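Local coordinates for topoisomerase I-like protein (Leishmania donovani, PDB 2B9S), which forms part of a heterodimeric type IB topoisomerase that probably relaxes supercoiled DNA by nicking and resealing one strand, at residues G18-H27 with H208-A216; F283-N293 with T302-V310. One frame throughout, in Å; residues are numbered along the deposited sequence.

Contact 1 (G18-H27 with H208-A216). With nucleotides of chain A.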
loop_
_atom_site.group_PDB
_atom_site.type_symbol
_atom_site.label_atom_id
_atom_site.label_comp_id
_atom_site.label_asym_id
_atom_site.label_seq_id
_atom_site.Cartn_x
_atom_site.Cartn_y
_atom_site.Cartn_z
ATOM N N GLY D 18 14.634 1.153 13.524
ATOM C CA GLY D 18 14.831 1.784 14.836
ATOM C C GLY D 18 16.286 1.874 15.295
ATOM O O GLY D 18 16.595 2.640 16.199
ATOM N N GLU D 19 17.164 1.079 14.680
ATOM C CA GLU D 19 18.608 1.171 14.866
ATOM C C GLU D 19 19.155 2.301 14.002
ATOM O O GLU D 19 18.430 2.858 13.171
ATOM C CB GLU D 19 19.298 -0.137 14.461
ATOM C CG GLU D 19 18.829 -1.362 15.221
ATOM C CD GLU D 19 19.583 -2.642 14.835
ATOM O OE1 GLU D 19 20.119 -2.723 13.712
ATOM O OE2 GLU D 19 19.641 -3.575 15.670
ATOM N N ARG D 20 20.430 2.628 14.203
ATOM C CA ARG D 20 21.139 3.613 13.392
ATOM C C ARG D 20 21.181 3.188 11.925
ATOM O O ARG D 20 21.684 2.117 11.601
ATOM C CB ARG D 20 22.552 3.811 13.943
ATOM C CG ARG D 20 23.140 5.147 13.618
ATOM C CD ARG D 20 24.445 5.366 14.351
ATOM N NE ARG D 20 25.159 6.507 13.788
ATOM C CZ ARG D 20 24.996 7.778 14.161
ATOM N NH1 ARG D 20 24.143 8.091 15.104
ATOM N NH2 ARG D 20 25.695 8.740 13.574
ATOM N N ARG D 21 20.637 4.020 11.041
ATOM C CA ARG D 21 20.415 3.604 9.652
ATOM C C ARG D 21 21.391 4.243 8.676
ATOM O O ARG D 21 21.631 3.693 7.613
ATOM C CB ARG D 21 18.954 3.878 9.207
ATOM C CG ARG D 21 17.886 3.268 10.085
ATOM C CD ARG D 21 18.038 1.748 10.169
ATOM N NE ARG D 21 17.808 1.097 8.876
ATOM C CZ ARG D 21 16.611 0.729 8.421
ATOM N NH1 ARG D 21 15.499 0.955 9.133
ATOM N NH2 ARG D 21 16.520 0.158 7.238
ATOM N N TRP D 22 21.923 5.407 9.044
ATOM C CA TRP D 22 22.860 6.169 8.197
ATOM C C TRP D 22 23.832 7.014 9.043
ATOM O O TRP D 22 23.577 7.277 10.217
ATOM C CB TRP D 22 22.125 7.064 7.174
ATOM C CG TRP D 22 21.060 8.001 7.770
ATOM C CD1 TRP D 22 19.727 7.711 7.958
ATOM C CD2 TRP D 22 21.236 9.347 8.231
ATOM N NE1 TRP D 22 19.079 8.780 8.493
ATOM C CE2 TRP D 22 19.973 9.799 8.688
ATOM C CE3 TRP D 22 22.333 10.217 8.308
ATOM C CZ2 TRP D 22 19.774 11.099 9.212
ATOM C CZ3 TRP D 22 22.140 11.502 8.827
ATOM C CH2 TRP D 22 20.870 11.926 9.282
ATOM N N GLU D 23 24.942 7.421 8.425
ATOM C CA GLU D 23 25.948 8.289 9.055
ATOM C C GLU D 23 25.852 9.680 8.476
ATOM O O GLU D 23 25.982 10.683 9.186
ATOM C CB GLU D 23 27.363 7.727 8.853
ATOM C CG GLU D 23 27.632 6.478 9.697
ATOM C CD GLU D 23 27.393 6.713 11.194
ATOM O OE1 GLU D 23 27.657 7.852 11.674
ATOM O OE2 GLU D 23 26.946 5.756 11.881
ATOM N N THR D 24 25.628 9.728 7.170
ATOM C CA THR D 24 25.438 10.995 6.487
ATOM C C THR D 24 24.232 10.929 5.551
ATOM O O THR D 24 23.966 9.901 4.914
ATOM C CB THR D 24 26.689 11.426 5.673
ATOM O OG1 THR D 24 27.011 10.414 4.719
ATOM C CG2 THR D 24 27.893 11.697 6.582
ATOM N N LEU D 25 23.525 12.045 5.467
ATOM C CA LEU D 25 22.392 12.178 4.587
ATOM C C LEU D 25 22.280 13.596 4.045
ATOM O O LEU D 25 22.165 14.550 4.800
ATOM C CB LEU D 25 21.101 11.745 5.319
ATOM C CG LEU D 25 19.766 11.686 4.583
ATOM C CD1 LEU D 25 19.841 10.889 3.268
ATOM C CD2 LEU D 25 18.705 11.133 5.539
ATOM N N ALA D 26 22.303 13.707 2.726
ATOM C CA ALA D 26 22.150 14.966 2.026
ATOM C C ALA D 26 21.058 14.856 0.960
ATOM O O ALA D 26 21.005 13.881 0.202
ATOM C CB ALA D 26 23.484 15.377 1.377
ATOM N N HIS D 27 20.194 15.864 0.887
ATOM C CA HIS D 27 19.124 15.888 -0.117
ATOM C C HIS D 27 18.608 17.302 -0.261
ATOM O O HIS D 27 18.895 18.159 0.566
ATOM C CB HIS D 27 17.980 14.900 0.236
ATOM C CG HIS D 27 17.267 15.224 1.516
ATOM N ND1 HIS D 27 16.196 16.095 1.576
ATOM C CD2 HIS D 27 17.482 14.799 2.786
ATOM C CE1 HIS D 27 15.789 16.198 2.828
ATOM N NE2 HIS D 27 16.548 15.419 3.581
ATOM N N HIS D 208 17.585 15.623 12.654
ATOM C CA HIS D 208 18.754 14.872 12.234
ATOM C C HIS D 208 18.694 13.518 12.885
ATOM O O HIS D 208 19.603 13.153 13.650
ATOM C CB HIS D 208 20.051 15.614 12.653
ATOM C CG HIS D 208 20.034 17.074 12.327
ATOM N ND1 HIS D 208 20.057 17.542 11.032
ATOM C CD2 HIS D 208 19.925 18.167 13.123
ATOM C CE1 HIS D 208 19.988 18.864 11.042
ATOM N NE2 HIS D 208 19.919 19.268 12.297
ATOM N N ASP D 209 17.632 12.770 12.574
ATOM C CA ASP D 209 17.371 11.468 13.207
ATOM C C ASP D 209 17.985 10.335 12.369
ATOM O O ASP D 209 17.486 10.002 11.282
ATOM C CB ASP D 209 15.848 11.277 13.444
ATOM C CG ASP D 209 15.507 10.044 14.304
ATOM O OD1 ASP D 209 16.416 9.287 14.717
ATOM O OD2 ASP D 209 14.303 9.817 14.572
ATOM N N HIS D 210 19.077 9.767 12.881
ATOM C CA HIS D 210 19.837 8.693 12.206
ATOM C C HIS D 210 19.154 7.327 12.339
ATOM O O HIS D 210 19.602 6.344 11.745
ATOM C CB HIS D 210 21.266 8.582 12.774
ATOM C CG HIS D 210 22.167 9.753 12.473
ATOM N ND1 HIS D 210 23.192 9.691 11.551
ATOM C CD2 HIS D 210 22.238 10.989 13.023
ATOM C CE1 HIS D 210 23.830 10.846 11.521
ATOM N NE2 HIS D 210 23.271 11.651 12.407
ATOM N N THR D 211 18.078 7.269 13.127
ATOM C CA THR D 211 17.359 6.018 13.399
ATOM C C THR D 211 16.145 5.830 12.487
ATOM O O THR D 211 15.436 4.813 12.595
ATOM C CB THR D 211 16.895 5.914 14.877
ATOM O OG1 THR D 211 15.971 6.977 15.170
ATOM C CG2 THR D 211 18.086 5.982 15.846
ATOM N N VAL D 212 15.908 6.804 11.599
ATOM C CA VAL D 212 14.829 6.710 10.591
ATOM C C VAL D 212 15.359 6.845 9.151
ATOM O O VAL D 212 16.495 7.276 8.957
ATOM C CB VAL D 212 13.597 7.681 10.901
ATOM C CG1 VAL D 212 13.011 7.374 12.292
ATOM C CG2 VAL D 212 13.964 9.167 10.772
ATOM N N THR D 213 14.532 6.483 8.162
ATOM C CA THR D 213 14.942 6.353 6.748
ATOM C C THR D 213 14.242 7.361 5.834
ATOM O O THR D 213 14.369 7.294 4.598
ATOM C CB THR D 213 14.614 4.955 6.150
ATOM O OG1 THR D 213 13.190 4.768 6.112
ATOM C CG2 THR D 213 15.246 3.836 6.925
ATOM N N TRP D 214 13.468 8.265 6.432
ATOM C CA TRP D 214 12.691 9.226 5.661
ATOM C C TRP D 214 13.371 10.579 5.584
ATOM O O TRP D 214 14.121 10.949 6.503
ATOM C CB TRP D 214 11.263 9.361 6.211
ATOM C CG TRP D 214 11.091 9.678 7.680
ATOM C CD1 TRP D 214 10.860 8.776 8.694
ATOM C CD2 TRP D 214 11.015 10.991 8.293
ATOM N NE1 TRP D 214 10.693 9.449 9.888
ATOM C CE2 TRP D 214 10.773 10.799 9.663
ATOM C CE3 TRP D 214 11.141 12.296 7.809
ATOM C CZ2 TRP D 214 10.666 11.862 10.558
ATOM C CZ3 TRP D 214 11.028 13.348 8.691
ATOM C CH2 TRP D 214 10.784 13.132 10.048
ATOM N N LEU D 215 13.112 11.307 4.490
ATOM C CA LEU D 215 13.765 12.596 4.245
ATOM C C LEU D 215 12.850 13.766 4.586
ATOM O O LEU D 215 13.309 14.891 4.852
ATOM C CB LEU D 215 14.225 12.725 2.778
ATOM C CG LEU D 215 14.873 11.526 2.085
ATOM C CD1 LEU D 215 15.367 11.855 0.643
ATOM C CD2 LEU D 215 15.980 10.917 2.918
ATOM N N ALA D 216 11.548 13.511 4.551
ATOM C CA ALA D 216 10.555 14.520 4.887
ATOM C C ALA D 216 9.243 13.855 5.318
ATOM O O ALA D 216 8.980 12.697 4.966
ATOM C CB ALA D 216 10.345 15.495 3.696
ATOM P P DC A 8 11.573 3.951 9.282
ATOM O OP1 DC A 8 12.365 3.507 10.412
ATOM O OP2 DC A 8 12.011 5.176 8.551
ATOM O "O5'" DC A 8 11.356 2.933 8.066
ATOM C "C5'" DC A 8 11.152 1.577 8.142
ATOM C "C4'" DC A 8 9.772 1.117 7.636
ATOM O "O4'" DC A 8 8.662 1.953 8.020
ATOM C "C3'" DC A 8 9.495 0.888 6.164
ATOM O "O3'" DC A 8 10.286 -0.215 5.691
ATOM C "C2'" DC A 8 8.024 0.479 6.291
ATOM C "C1'" DC A 8 7.552 1.207 7.554
ATOM N N1 DC A 8 6.363 2.087 7.282
ATOM C C2 DC A 8 5.095 1.482 7.247
ATOM O O2 DC A 8 4.998 0.264 7.457
ATOM N N3 DC A 8 4.006 2.247 6.990
ATOM C C4 DC A 8 4.142 3.562 6.765
ATOM N N4 DC A 8 3.018 4.248 6.528
ATOM C C5 DC A 8 5.432 4.211 6.779
ATOM C C6 DC A 8 6.511 3.435 7.032
ATOM P P DA A 7 8.637 8.749 12.868
ATOM O OP1 DA A 7 9.969 9.131 13.390
ATOM O OP2 DA A 7 7.844 9.660 12.018
ATOM O "O5'" DA A 7 8.822 7.396 12.071
ATOM C "C5'" DA A 7 9.341 6.260 12.712
ATOM C "C4'" DA A 7 9.271 5.070 11.776
ATOM O "O4'" DA A 7 7.946 4.497 11.879
ATOM C "C3'" DA A 7 9.501 5.314 10.279
ATOM O "O3'" DA A 7 10.069 4.127 9.767
ATOM C "C2'" DA A 7 8.106 5.353 9.717
ATOM C "C1'" DA A 7 7.489 4.242 10.575
ATOM N N9 DA A 7 6.022 4.239 10.546
ATOM C C8 DA A 7 5.234 5.347 10.524
ATOM N N7 DA A 7 3.970 5.062 10.486
ATOM C C5 DA A 7 3.911 3.697 10.461
ATOM C C6 DA A 7 2.826 2.819 10.418
ATOM N N6 DA A 7 1.553 3.243 10.374
ATOM N N1 DA A 7 3.103 1.504 10.402
ATOM C C2 DA A 7 4.382 1.111 10.466
ATOM N N3 DA A 7 5.485 1.859 10.493
ATOM C C4 DA A 7 5.176 3.158 10.494
HETATM O O HOH W 1 14.710 2.591 11.182
#

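Contact 2 (F283-N293 with T302-V310). With VO4 (vanadate ion), chain F; nucleotides of chain C; nucleotides of chain B.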
loop_
_atom_site.group_PDB
_atom_site.type_symbol
_atom_site.label_atom_id
_atom_site.label_comp_id
_atom_site.label_asym_id
_atom_site.label_seq_id
_atom_site.Cartn_x
_atom_site.Cartn_y
_atom_site.Cartn_z
ATOM N N PHE D 283 -5.399 -20.353 10.502
ATOM C CA PHE D 283 -5.868 -19.596 9.339
ATOM C C PHE D 283 -4.755 -18.828 8.642
ATOM O O PHE D 283 -4.678 -18.847 7.429
ATOM C CB PHE D 283 -6.990 -18.611 9.696
ATOM C CG PHE D 283 -8.321 -19.257 9.966
ATOM C CD1 PHE D 283 -8.569 -20.583 9.612
ATOM C CD2 PHE D 283 -9.342 -18.521 10.547
ATOM C CE1 PHE D 283 -9.795 -21.182 9.872
ATOM C CE2 PHE D 283 -10.579 -19.096 10.792
ATOM C CZ PHE D 283 -10.803 -20.441 10.451
ATOM N N ILE D 284 -3.927 -18.132 9.417
ATOM C CA ILE D 284 -2.817 -17.324 8.895
ATOM C C ILE D 284 -1.770 -18.211 8.198
ATOM O O ILE D 284 -1.267 -17.870 7.112
ATOM C CB ILE D 284 -2.171 -16.468 10.019
ATOM C CG1 ILE D 284 -3.156 -15.388 10.501
ATOM C CG2 ILE D 284 -0.849 -15.864 9.572
ATOM C CD1 ILE D 284 -2.733 -14.657 11.762
ATOM N N ASP D 285 -1.472 -19.351 8.820
ATOM C CA ASP D 285 -0.596 -20.363 8.236
ATOM C C ASP D 285 -1.170 -20.981 6.957
ATOM O O ASP D 285 -0.543 -20.884 5.895
ATOM C CB ASP D 285 -0.284 -21.456 9.268
ATOM C CG ASP D 285 0.518 -22.626 8.687
ATOM O OD1 ASP D 285 1.048 -22.531 7.560
ATOM O OD2 ASP D 285 0.616 -23.651 9.381
ATOM N N ARG D 286 -2.352 -21.600 7.049
ATOM C CA ARG D 286 -2.841 -22.445 5.948
ATOM C C ARG D 286 -3.477 -21.659 4.815
ATOM O O ARG D 286 -3.389 -22.068 3.656
ATOM C CB ARG D 286 -3.806 -23.552 6.435
ATOM C CG ARG D 286 -3.290 -24.498 7.523
ATOM C CD ARG D 286 -1.789 -24.811 7.449
ATOM N NE ARG D 286 -1.372 -25.591 6.281
ATOM C CZ ARG D 286 -0.696 -26.743 6.331
ATOM N NH1 ARG D 286 -0.342 -27.292 7.493
ATOM N NH2 ARG D 286 -0.367 -27.354 5.202
ATOM N N LEU D 287 -4.102 -20.532 5.159
ATOM C CA LEU D 287 -4.840 -19.698 4.205
ATOM C C LEU D 287 -4.176 -18.359 3.872
ATOM O O LEU D 287 -4.704 -17.606 3.049
ATOM C CB LEU D 287 -6.264 -19.419 4.725
ATOM C CG LEU D 287 -7.248 -20.562 4.958
ATOM C CD1 LEU D 287 -8.553 -19.972 5.390
ATOM C CD2 LEU D 287 -7.413 -21.390 3.688
ATOM N N ALA D 288 -3.049 -18.072 4.522
ATOM C CA ALA D 288 -2.304 -16.800 4.399
ATOM C C ALA D 288 -3.156 -15.526 4.567
ATOM O O ALA D 288 -3.004 -14.575 3.805
ATOM C CB ALA D 288 -1.450 -16.758 3.081
ATOM N N LEU D 289 -4.054 -15.508 5.555
ATOM C CA LEU D 289 -4.814 -14.285 5.863
ATOM C C LEU D 289 -3.909 -13.217 6.486
ATOM O O LEU D 289 -2.936 -13.531 7.207
ATOM C CB LEU D 289 -5.995 -14.567 6.823
ATOM C CG LEU D 289 -7.044 -15.640 6.478
ATOM C CD1 LEU D 289 -8.295 -15.527 7.398
ATOM C CD2 LEU D 289 -7.450 -15.636 5.012
ATOM N N ARG D 290 -4.232 -11.956 6.223
ATOM C CA ARG D 290 -3.635 -10.874 6.994
ATOM C C ARG D 290 -4.208 -10.948 8.412
ATOM O O ARG D 290 -5.319 -11.439 8.612
ATOM C CB ARG D 290 -3.913 -9.521 6.352
ATOM C CG ARG D 290 -3.437 -9.410 4.906
ATOM C CD ARG D 290 -4.053 -8.198 4.287
ATOM N NE ARG D 290 -3.706 -7.939 2.889
ATOM C CZ ARG D 290 -4.508 -8.170 1.860
ATOM N NH1 ARG D 290 -5.682 -8.750 2.055
ATOM N NH2 ARG D 290 -4.138 -7.826 0.623
ATOM N N VAL D 291 -3.430 -10.463 9.373
ATOM C CA VAL D 291 -3.719 -10.536 10.799
ATOM C C VAL D 291 -5.001 -9.794 11.238
ATOM O O VAL D 291 -5.647 -10.187 12.198
ATOM C CB VAL D 291 -2.466 -10.032 11.613
ATOM C CG1 VAL D 291 -2.372 -8.457 11.627
ATOM C CG2 VAL D 291 -2.414 -10.649 13.043
ATOM N N GLY D 292 -5.342 -8.706 10.558
ATOM C CA GLY D 292 -6.583 -7.983 10.817
ATOM C C GLY D 292 -6.611 -7.114 12.054
ATOM O O GLY D 292 -7.302 -7.427 13.023
ATOM N N ASN D 293 -5.876 -6.005 12.021
ATOM C CA ASN D 293 -5.942 -5.016 13.086
ATOM C C ASN D 293 -7.301 -4.294 13.093
ATOM O O ASN D 293 -7.951 -4.140 12.048
ATOM C CB ASN D 293 -4.798 -3.996 12.953
ATOM C CG ASN D 293 -3.485 -4.524 13.488
ATOM O OD1 ASN D 293 -3.277 -4.559 14.711
ATOM N ND2 ASN D 293 -2.591 -4.949 12.585
ATOM N N THR D 302 -13.463 -3.254 6.998
ATOM C CA THR D 302 -12.786 -4.390 6.386
ATOM C C THR D 302 -12.107 -5.164 7.485
ATOM O O THR D 302 -11.877 -4.640 8.573
ATOM C CB THR D 302 -11.764 -4.024 5.257
ATOM O OG1 THR D 302 -10.636 -3.325 5.807
ATOM C CG2 THR D 302 -12.416 -3.245 4.131
ATOM N N VAL D 303 -11.831 -6.425 7.209
ATOM C CA VAL D 303 -11.354 -7.324 8.248
ATOM C C VAL D 303 -10.195 -8.166 7.755
ATOM O O VAL D 303 -9.977 -8.310 6.551
ATOM C CB VAL D 303 -12.508 -8.237 8.788
ATOM C CG1 VAL D 303 -13.663 -7.372 9.349
ATOM C CG2 VAL D 303 -13.019 -9.179 7.688
ATOM N N GLY D 304 -9.436 -8.687 8.703
ATOM C CA GLY D 304 -8.508 -9.781 8.441
ATOM C C GLY D 304 -8.753 -10.799 9.534
ATOM O O GLY D 304 -9.806 -10.799 10.167
ATOM N N CYS D 305 -7.768 -11.643 9.790
ATOM C CA CYS D 305 -7.971 -12.800 10.654
ATOM C C CYS D 305 -8.600 -12.483 12.036
ATOM O O CYS D 305 -9.710 -12.915 12.323
ATOM C CB CYS D 305 -6.663 -13.580 10.791
ATOM S SG CYS D 305 -6.924 -15.103 11.653
ATOM N N CYS D 306 -7.893 -11.706 12.856
ATOM C CA CYS D 306 -8.292 -11.421 14.227
ATOM C C CYS D 306 -9.594 -10.621 14.344
ATOM O O CYS D 306 -10.194 -10.581 15.427
ATOM C CB CYS D 306 -7.160 -10.713 14.991
ATOM S SG CYS D 306 -5.593 -11.669 15.152
ATOM N N SER D 307 -10.039 -10.008 13.246
ATOM C CA SER D 307 -11.271 -9.204 13.264
ATOM C C SER D 307 -12.477 -9.832 12.508
ATOM O O SER D 307 -13.517 -9.186 12.318
ATOM C CB SER D 307 -10.979 -7.765 12.801
ATOM O OG SER D 307 -10.439 -7.744 11.500
ATOM N N LEU D 308 -12.346 -11.086 12.077
ATOM C CA LEU D 308 -13.484 -11.776 11.451
ATOM C C LEU D 308 -14.680 -11.809 12.405
ATOM O O LEU D 308 -14.526 -12.006 13.597
ATOM C CB LEU D 308 -13.130 -13.193 11.001
ATOM C CG LEU D 308 -12.044 -13.350 9.933
ATOM C CD1 LEU D 308 -11.501 -14.783 9.949
ATOM C CD2 LEU D 308 -12.530 -12.917 8.523
ATOM N N ARG D 309 -15.865 -11.580 11.849
ATOM C CA ARG D 309 -17.108 -11.575 12.609
ATOM C C ARG D 309 -17.933 -12.809 12.210
ATOM O O ARG D 309 -17.676 -13.440 11.172
ATOM C CB ARG D 309 -17.894 -10.281 12.357
ATOM C CG ARG D 309 -17.163 -8.992 12.800
ATOM C CD ARG D 309 -18.057 -7.774 12.710
ATOM N NE ARG D 309 -18.319 -7.391 11.327
ATOM C CZ ARG D 309 -17.617 -6.485 10.635
ATOM N NH1 ARG D 309 -16.584 -5.857 11.187
ATOM N NH2 ARG D 309 -17.941 -6.226 9.376
ATOM N N VAL D 310 -18.926 -13.132 13.035
ATOM C CA VAL D 310 -19.804 -14.278 12.800
ATOM C C VAL D 310 -20.381 -14.313 11.371
ATOM O O VAL D 310 -20.407 -15.374 10.733
ATOM C CB VAL D 310 -20.900 -14.379 13.908
ATOM C CG1 VAL D 310 -21.940 -15.464 13.572
ATOM C CG2 VAL D 310 -20.234 -14.624 15.264
HETATM V V VO4 F . -0.409 -7.494 0.735
HETATM O O1 VO4 F . -1.171 -8.655 -0.311
HETATM O O2 VO4 F . -0.731 -7.439 2.469
ATOM P P DT C 16 -3.648 -5.594 8.861
ATOM O OP1 DT C 16 -4.126 -6.983 8.711
ATOM O OP2 DT C 16 -4.090 -4.728 9.969
ATOM O "O5'" DT C 16 -2.058 -5.592 8.944
ATOM C "C5'" DT C 16 -1.218 -6.294 8.025
ATOM C "C4'" DT C 16 0.203 -6.063 8.517
ATOM O "O4'" DT C 16 0.531 -4.655 8.402
ATOM C "C3'" DT C 16 0.486 -6.437 9.974
ATOM O "O3'" DT C 16 1.682 -7.226 10.022
ATOM C "C2'" DT C 16 0.731 -5.116 10.720
ATOM C "C1'" DT C 16 1.203 -4.214 9.592
ATOM N N1 DT C 16 0.793 -2.815 9.823
ATOM C C2 DT C 16 1.760 -1.855 9.940
ATOM O O2 DT C 16 2.930 -2.126 9.898
ATOM N N3 DT C 16 1.281 -0.584 10.146
ATOM C C4 DT C 16 -0.046 -0.207 10.218
ATOM O O4 DT C 16 -0.337 0.970 10.374
ATOM C C5 DT C 16 -1.033 -1.271 10.057
ATOM C C7 DT C 16 -2.542 -1.034 10.093
ATOM C C6 DT C 16 -0.553 -2.502 9.872
ATOM P P DG C 15 -7.704 -1.547 4.784
ATOM O OP1 DG C 15 -8.816 -2.058 3.981
ATOM O OP2 DG C 15 -7.945 -0.586 5.874
ATOM O "O5'" DG C 15 -6.865 -2.829 5.306
ATOM C "C5'" DG C 15 -5.912 -2.747 6.346
ATOM C "C4'" DG C 15 -4.507 -3.166 5.936
ATOM O "O4'" DG C 15 -3.770 -2.040 5.369
ATOM C "C3'" DG C 15 -3.681 -3.557 7.145
ATOM O "O3'" DG C 15 -3.951 -4.921 7.444
ATOM C "C2'" DG C 15 -2.261 -3.338 6.669
ATOM C "C1'" DG C 15 -2.407 -2.127 5.777
ATOM N N9 DG C 15 -1.963 -0.794 6.228
ATOM C C8 DG C 15 -2.759 0.315 6.429
ATOM N N7 DG C 15 -2.100 1.377 6.799
ATOM C C5 DG C 15 -0.781 0.954 6.779
ATOM C C6 DG C 15 0.398 1.665 7.070
ATOM O O6 DG C 15 0.499 2.838 7.376
ATOM N N1 DG C 15 1.545 0.886 7.016
ATOM C C2 DG C 15 1.547 -0.445 6.682
ATOM N N2 DG C 15 2.742 -1.027 6.652
ATOM N N3 DG C 15 0.465 -1.143 6.393
ATOM C C4 DG C 15 -0.672 -0.380 6.449
ATOM O "O5'" DA B 1 -1.735 -6.074 0.206
ATOM C "C5'" DA B 1 -1.874 -5.985 -1.206
ATOM C "C4'" DA B 1 -2.741 -4.816 -1.558
ATOM O "O4'" DA B 1 -2.075 -3.572 -1.241
ATOM C "C3'" DA B 1 -2.975 -4.768 -3.035
ATOM O "O3'" DA B 1 -4.106 -5.583 -3.312
ATOM C "C2'" DA B 1 -3.193 -3.278 -3.307
ATOM C "C1'" DA B 1 -2.407 -2.582 -2.225
ATOM N N9 DA B 1 -1.138 -1.932 -2.580
ATOM C C8 DA B 1 0.090 -2.541 -2.597
ATOM N N7 DA B 1 1.094 -1.752 -2.885
ATOM C C5 DA B 1 0.489 -0.515 -3.072
ATOM C C6 DA B 1 1.009 0.759 -3.400
ATOM N N6 DA B 1 2.324 1.002 -3.593
ATOM N N1 DA B 1 0.126 1.777 -3.500
ATOM C C2 DA B 1 -1.174 1.561 -3.295
ATOM N N3 DA B 1 -1.772 0.409 -3.012
ATOM C C4 DA B 1 -0.890 -0.602 -2.887
HETATM O O HOH W 2 -10.175 -5.164 10.758
#

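Contact 1 (G18-H27 with H208-A216)
H210, in the type I beta turn from D209 to V212 of the DNA-binding fragment, is clamped between two side chains of 18-27, a compact case of a histidine held by both faces and one edge. The guanidinium of R20 lies flat on one face, its plane 14° from that of the imidazole. On the other face W22 makes an offset stack, with 3.9 Å between the centroids of its six-membered ring and the H210 ring. Between these layers H210 ND1 donates to W22 O at 2.8 Å, a nearly straight bond that reaches the carbonyl from above its plane and fixes the ring's rotation; E190 takes NE2. R21 N closes the backbone side with a bond to H210 O.

Packing continues beyond W22, where L215 CB sits 3.7 Å from the centroid of the H27 ring, over its centre, and L215 CD2 meets L25 CD2.

The outer side, with G18, E19, R20 and E23, is open to solvent. There R20 grips both carboxylate oxygens of E23 side-on through NE and NH2, an exposed salt bridge that holds the guanidinium flat over H210.

Toward the DNA, a water bridges G18 N, R21 NH1, T211 O and OP1 of DC8 of chain A. Beside it the buried T213 holds OP2 of that phosphate directly, through N at 2.9 Å and OG1 at 2.7 Å.

Contact 2 (F283-N293 with T302-V310)
The vanadate site of this type IB topoisomerase, in its catalytic core, illustrates how an active-site arginine is carried on a backbone braced from behind. The chain leaves helix 272-287 through A288, which has positive phi, and runs as 289-293 against the 304-307 turn. Two backbone bonds join them: C305 N to R290 O, 2.7 Å and nearly straight, and C306 N to V291 O, 2.8 Å. At the centre two glycines let the backbones come close, G292 CA to G304 CA 3.5 Å.

The carbonyl of R290 is thus tied to the turn while its side chain extends the other way, into the site. Its NE donates to vanadate O2 at 3.0 Å and its NH2 to O5' of DA1 of chain B, also at 3.0 Å, the latter lying in the guanidinium plane. That O5' is itself bound to vanadium, so R290 grips the transition-state mimic beside the 5'-oxygen that rejoins the strand; R386 and H429 also bond the vanadate. G292 N and both N293 N and ND2 hold the phosphate of DT16 of chain C, each of its two OP oxygens being met.

Behind this polar edge lies an apolar layer. C305 turns its sulfur away from its own backbone N (chi1 -172°) and thereby meets F283 CB and I284 CG1, each 4.0 Å from SG. L289 and L308 cross at about a right angle through their CD1 methyls.

On the surrounding framework, F283 meets F323 of strand 320-326 edge-to-face, L308 packs on F325 of the same strand, and I284 and V291 rest on L369 of helix 366-373.

Contact 1 is complete before the chain reaches contact 2, the first within the DNA-binding fragment and the second within the catalytic core. Their centres lie 34 Å apart and their nearest atoms about 18 Å. Contact 1 joins the neighbourhood of strand 25-26 to the loop between strands 205-207 and 216-219, whereas contact 2 joins the end of helix 272-287 to the loop leading to strand 313-315. Helix 236-266, whose V237 meets side chains of contact 1 and whose R260 bridges to D285, links the two regions. Both hold DNA phosphates, consistent with a protein clamp closing round the duplex, while contact 2 alone reaches the vanadate.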